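Side-chain contacts in probable zinc protease PqqL (PDB 6OFT), which probably acts as a periplasmic zinc-dependent endopeptidase of the M16 family, and is represented by the first half of its chain: residues A[452-455]-A[456-460]; A[328-331]-A[332-335]; A[339-342]-A[343-347]. All blocks are in the same frame, centred on the assembly; numbering follows the deposited sequence.

Contact 1. Residues A[452-455]-A[456-460]; sequences LALE and KEYAN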
# COMPACT_ATOMS: atom_id res chain seq x y z
N LEU A 452 -0.16 -6.59 30.94
CA LEU A 452 -0.90 -5.48 31.59
C LEU A 452 -0.34 -5.20 32.99
O LEU A 452 -0.42 -4.07 33.37
CB LEU A 452 -2.40 -5.76 31.58
CG LEU A 452 -3.04 -5.87 30.21
CD1 LEU A 452 -4.54 -5.74 30.31
CD2 LEU A 452 -2.49 -4.85 29.23
N ALA A 453 0.21 -6.18 33.71
CA ALA A 453 0.80 -5.90 35.02
C ALA A 453 2.08 -5.08 34.82
O ALA A 453 2.41 -4.22 35.64
CB ALA A 453 1.12 -7.19 35.77
N LEU A 454 2.80 -5.33 33.70
CA LEU A 454 4.00 -4.60 33.34
C LEU A 454 3.63 -3.17 32.94
O LEU A 454 4.33 -2.23 33.31
CB LEU A 454 4.77 -5.34 32.24
CG LEU A 454 6.22 -4.88 31.99
CD1 LEU A 454 7.12 -5.09 33.24
CD2 LEU A 454 6.80 -5.56 30.75
N GLU A 455 2.51 -3.00 32.29
CA GLU A 455 2.03 -1.66 31.89
C GLU A 455 1.66 -0.88 33.16
O GLU A 455 2.06 0.25 33.27
CB GLU A 455 0.84 -1.80 30.94
CG GLU A 455 0.33 -0.50 30.37
CD GLU A 455 -0.90 -0.68 29.50
OE1 GLU A 455 -1.98 -0.68 30.03
OE2 GLU A 455 -0.76 -0.87 28.34
N LYS A 456 0.95 -1.48 34.08
CA LYS A 456 0.54 -0.82 35.33
C LYS A 456 1.78 -0.41 36.15
O LYS A 456 1.81 0.68 36.71
CB LYS A 456 -0.38 -1.75 36.14
CG LYS A 456 -0.97 -1.09 37.39
CD LYS A 456 -1.48 -2.12 38.38
CE LYS A 456 -2.19 -1.45 39.53
NZ LYS A 456 -2.44 -2.39 40.66
N GLU A 457 2.78 -1.30 36.22
CA GLU A 457 4.06 -1.08 36.91
C GLU A 457 4.71 0.21 36.36
O GLU A 457 5.04 1.09 37.14
CB GLU A 457 4.99 -2.29 36.66
CG GLU A 457 6.34 -2.23 37.35
CD GLU A 457 7.23 -3.43 37.04
OE1 GLU A 457 6.85 -4.56 37.40
OE2 GLU A 457 8.30 -3.23 36.42
N TYR A 458 4.84 0.32 35.02
CA TYR A 458 5.42 1.48 34.35
C TYR A 458 4.55 2.74 34.47
O TYR A 458 5.10 3.83 34.66
CB TYR A 458 5.78 1.17 32.89
CG TYR A 458 7.11 0.46 32.77
CD1 TYR A 458 8.31 1.15 32.91
CD2 TYR A 458 7.16 -0.91 32.52
CE1 TYR A 458 9.53 0.49 32.81
CE2 TYR A 458 8.39 -1.58 32.43
CZ TYR A 458 9.57 -0.87 32.57
OH TYR A 458 10.78 -1.51 32.47
N ALA A 459 3.21 2.60 34.41
CA ALA A 459 2.27 3.71 34.53
C ALA A 459 2.34 4.40 35.90
O ALA A 459 2.09 5.61 35.98
CB ALA A 459 0.85 3.25 34.27
N ASN A 460 2.64 3.63 36.97
CA ASN A 460 2.74 4.10 38.36
C ASN A 460 4.16 4.48 38.78
O ASN A 460 4.38 4.84 39.93
CB ASN A 460 2.12 3.08 39.34
CG ASN A 460 0.67 2.72 39.08
OD1 ASN A 460 0.23 1.60 39.36
ND2 ASN A 460 -0.12 3.65 38.56
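The shortest polar bond here runs from A459 N to E455 O at 2.9 Å. Three more i to i+4 backbone bonds precede it, K456 N to L452 O, E457 N to A453 O and Y458 N to L454 O, so four successive rungs run through the later part of helix 448-459. The third is the straightest, with an N-H...O angle of 166°.

Among the side chains, L454 and Y458 carry the contact. One helical turn apart, they lie side by side and point the same way, and L454 CD1 comes within 3.8 Å of Y458 CE2. L454 CG lies in the plane of the ring at its edge, 4.0 Å from CE2, so the leucine meets the rim of the aromatic group and the pair is no face stack. On the same edge Y458 CD2 stands 3.2 Å from L454 O. The first torsion of L454 (chi1 -166°) sets CG beside its carbonyl carbon and carries CD1 out alongside the ring edge; that of Y458 (chi1 -81°) leaves the CD2/CE2 edge facing the leucine. E457 slants across L454, its OE2 3.9 Å from CD1.

Outward, L454 packs on N336 and Y458 on M339 and A340, all of helix 331-348. Y458 OH is hydrogen-bonded to N336 OD1, and E455 OE2 to a glycerol probably left from crystallisation. The chemistry is thus divided: the backbone bonds satisfy the peptide groups, the L454-Y458 pair makes an apolar ridge against helix 331-348, and the phenol hydroxyl adds a polar tie to that helix.

Contact 2. Residues A[328-331]-A[332-335]; sequences DDNM and QDAA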
# COMPACT_ATOMS: atom_id res chain seq x y z
N ASP A 328 17.58 -12.49 20.93
CA ASP A 328 17.40 -13.94 20.98
C ASP A 328 15.96 -14.33 21.37
O ASP A 328 15.02 -14.09 20.59
CB ASP A 328 18.45 -14.63 21.90
CG ASP A 328 19.89 -14.33 21.56
OD1 ASP A 328 20.30 -14.58 20.40
OD2 ASP A 328 20.63 -13.86 22.47
N ASP A 329 15.79 -14.90 22.58
CA ASP A 329 14.53 -15.38 23.16
C ASP A 329 14.12 -14.56 24.39
O ASP A 329 13.17 -14.92 25.09
CB ASP A 329 14.68 -16.87 23.54
CG ASP A 329 15.10 -17.76 22.38
OD1 ASP A 329 14.82 -17.40 21.21
OD2 ASP A 329 15.71 -18.82 22.63
N ASN A 330 14.81 -13.43 24.64
CA ASN A 330 14.56 -12.58 25.78
C ASN A 330 13.30 -11.72 25.57
O ASN A 330 13.38 -10.53 25.26
CB ASN A 330 15.82 -11.76 26.14
CG ASN A 330 17.08 -12.59 26.32
OD1 ASN A 330 17.05 -13.81 26.56
ND2 ASN A 330 18.23 -11.94 26.21
N MET A 331 12.13 -12.36 25.74
CA MET A 331 10.82 -11.71 25.58
C MET A 331 10.52 -10.67 26.66
O MET A 331 9.86 -9.68 26.37
CB MET A 331 9.69 -12.76 25.47
CG MET A 331 9.89 -13.78 24.34
SD MET A 331 10.13 -13.06 22.69
CE MET A 331 8.44 -12.68 22.25
N GLN A 332 11.04 -10.88 27.88
CA GLN A 332 10.84 -9.97 29.01
C GLN A 332 11.51 -8.62 28.77
O GLN A 332 10.90 -7.57 29.00
CB GLN A 332 11.31 -10.60 30.33
CG GLN A 332 10.74 -9.93 31.57
CD GLN A 332 9.27 -10.24 31.77
OE1 GLN A 332 8.87 -11.41 31.90
NE2 GLN A 332 8.45 -9.21 31.81
N ASP A 333 12.75 -8.64 28.24
CA ASP A 333 13.51 -7.43 27.94
C ASP A 333 12.88 -6.60 26.84
O ASP A 333 12.89 -5.37 26.92
CB ASP A 333 14.98 -7.75 27.64
CG ASP A 333 15.79 -8.18 28.86
OD1 ASP A 333 16.91 -8.69 28.68
OD2 ASP A 333 15.29 -8.00 30.00
N ALA A 334 12.32 -7.27 25.81
CA ALA A 334 11.63 -6.64 24.68
C ALA A 334 10.38 -5.91 25.20
O ALA A 334 10.21 -4.72 24.92
CB ALA A 334 11.23 -7.69 23.65
N ALA A 335 9.55 -6.62 25.99
CA ALA A 335 8.33 -6.10 26.60
C ALA A 335 8.68 -4.90 27.50
O ALA A 335 8.04 -3.85 27.38
CB ALA A 335 7.63 -7.19 27.39
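The backbone passes from an inverse gamma turn centred on N330 into helix 331-348, and its first rungs are unequal: A334 N to N330 O is a weak bond at 3.5 Å, whereas A335 N to M331 O closes to 3.1 Å with an N-H...O angle of 167°. N330 holds the N-cap position, but its amide makes no capping bond. Its side chain meets the helix through carbon instead, CB lying 4.1 Å from D333 OD1, a loose approach. D333 turns CG to the nitrogen side of its own backbone (chi1 -72°), which brings OD1 round to that CB. The methyl of A335 sits 3.5 Å from M331 O, and that of A334 at 3.6 Å from the same oxygen.

M331 bends at chi2 and chi3 and packs on Q434 and V436 of strand 430-436, while A335 and Q332 touch L454 of helix 448-459. D329 OD1 is hydrogen-bonded to N438 ND2, tying the preceding loop to the segment beyond that strand. D333, in the first turn, brings a negative charge near the amino end, which is probably favourable for the helix dipole even though the side chain of N330 provides no cap.

Contact 3. Residues A[339-342]-A[343-347]; sequences MAEL and ATIDQ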
# COMPACT_ATOMS: atom_id res chain seq x y z
N MET A 339 7.27 -1.10 26.82
CA MET A 339 6.42 -0.53 27.87
C MET A 339 7.03 0.74 28.47
O MET A 339 6.31 1.70 28.73
CB MET A 339 6.22 -1.57 28.98
CG MET A 339 4.86 -1.51 29.64
SD MET A 339 3.52 -1.99 28.51
CE MET A 339 3.81 -3.78 28.40
N ALA A 340 8.36 0.71 28.73
CA ALA A 340 9.13 1.81 29.30
C ALA A 340 9.10 3.02 28.38
O ALA A 340 8.87 4.12 28.87
CB ALA A 340 10.56 1.38 29.54
N GLU A 341 9.27 2.81 27.04
CA GLU A 341 9.25 3.92 26.08
C GLU A 341 7.86 4.51 25.90
O GLU A 341 7.74 5.73 25.79
CB GLU A 341 9.86 3.52 24.72
CG GLU A 341 10.39 4.74 23.97
CD GLU A 341 10.61 4.63 22.47
OE1 GLU A 341 11.18 3.60 22.03
OE2 GLU A 341 10.25 5.58 21.74
N LEU A 342 6.82 3.68 25.88
CA LEU A 342 5.44 4.14 25.73
C LEU A 342 4.98 4.95 26.96
O LEU A 342 4.34 5.98 26.80
CB LEU A 342 4.46 2.97 25.44
CG LEU A 342 4.61 2.22 24.11
CD1 LEU A 342 3.77 0.95 24.14
CD2 LEU A 342 4.21 3.08 22.90
N ALA A 343 5.35 4.49 28.17
CA ALA A 343 5.02 5.16 29.42
C ALA A 343 5.80 6.48 29.58
O ALA A 343 5.24 7.44 30.12
CB ALA A 343 5.29 4.25 30.60
N THR A 344 7.07 6.54 29.12
CA THR A 344 7.90 7.76 29.17
C THR A 344 7.23 8.90 28.34
O THR A 344 7.15 10.04 28.81
CB THR A 344 9.36 7.45 28.76
OG1 THR A 344 9.88 6.46 29.64
CG2 THR A 344 10.26 8.67 28.81
N ILE A 345 6.73 8.56 27.13
CA ILE A 345 6.03 9.49 26.23
C ILE A 345 4.68 9.88 26.86
O ILE A 345 4.27 11.04 26.74
CB ILE A 345 5.87 8.91 24.80
CG1 ILE A 345 7.23 8.49 24.20
CG2 ILE A 345 5.16 9.92 23.87
CD1 ILE A 345 7.14 7.48 23.01
N ASP A 346 4.00 8.91 27.53
CA ASP A 346 2.73 9.20 28.22
C ASP A 346 2.92 10.31 29.26
O ASP A 346 2.08 11.21 29.37
CB ASP A 346 2.19 7.96 28.95
CG ASP A 346 1.54 6.88 28.12
OD1 ASP A 346 1.20 7.15 26.95
OD2 ASP A 346 1.37 5.76 28.64
N GLN A 347 4.02 10.23 30.02
CA GLN A 347 4.33 11.15 31.11
C GLN A 347 4.97 12.48 30.69
O GLN A 347 4.64 13.49 31.31
CB GLN A 347 5.20 10.43 32.15
CG GLN A 347 4.44 9.40 33.00
CD GLN A 347 5.32 8.48 33.83
OE1 GLN A 347 6.42 8.84 34.26
NE2 GLN A 347 4.84 7.28 34.11
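Hydrogen bonds come first, and A340 O is the atom gripped twice: T344 N reaches it at 3.0 Å and T344 OG1 at 2.7 Å. The two donors approach from opposite faces of the carbonyl plane, the hydroxyl tilted 32° out of it. T344 can do this because OG1 stands beside its own backbone nitrogen (chi1 -59°), folded back over the preceding turn. Flanking rungs run from A343 N to M339 O, I345 N to E341 O and D346 N to L342 O; the I345 bond is the longest, at 3.3 Å. With an alanine at T344, A340 O would probably lose the hydroxyl's grip, leaving only the backbone N-H of the two donors described.

Carbon-to-oxygen packing forms the second group. I345 lays its longer branch along E341 O, with CG1 at 3.2 Å, and this branch passes at an angle over the E341 side chain, whose OE2 lies 3.9 Å from I345 CD1. A343 places its methyl 3.3 Å from M339 O.

Charged and outward groups make the third. D346 CG is 3.2 Å from L342 O, yet its carboxylate is matched outside the segments, OD2 by a salt bridge to R425 and OD1 by a hydrogen bond from W421 NE1. L342 and I345 also pack on W421 of helix 414-425, while E341 touches helix 271-296 and A343 touches Y458.

Within this mid-to-late part of helix 331-348, then, a hydroxyl spends its hydrogen on its own helix, whereas the aspartate spends its charge on helix 414-425; that pairing probably offsets any repulsion between the carboxylate and L342 O.

How the contacts relate
Contacts 2 and 3 both use helix 331-348: contact 2 runs from the preceding loop into its first turn, and contact 3 lies in later turns. Their centres are about 18 Å apart, with three residues of the chain between them and no other touch. Contact 1, on helix 448-459, bridges both. L454 CD2 lies 3.8 Å from A335 C of contact 2, and farther along Y458 CE1 lies 3.5 Å from A340 CB of contact 3, while E455 CA comes 3.6 Å from M339 CG. The centre of contact 1 is about 10 Å from that of contact 3 and about 17 Å from that of contact 2. All three lie away from the predicted zinc site of H54, H58 and E134.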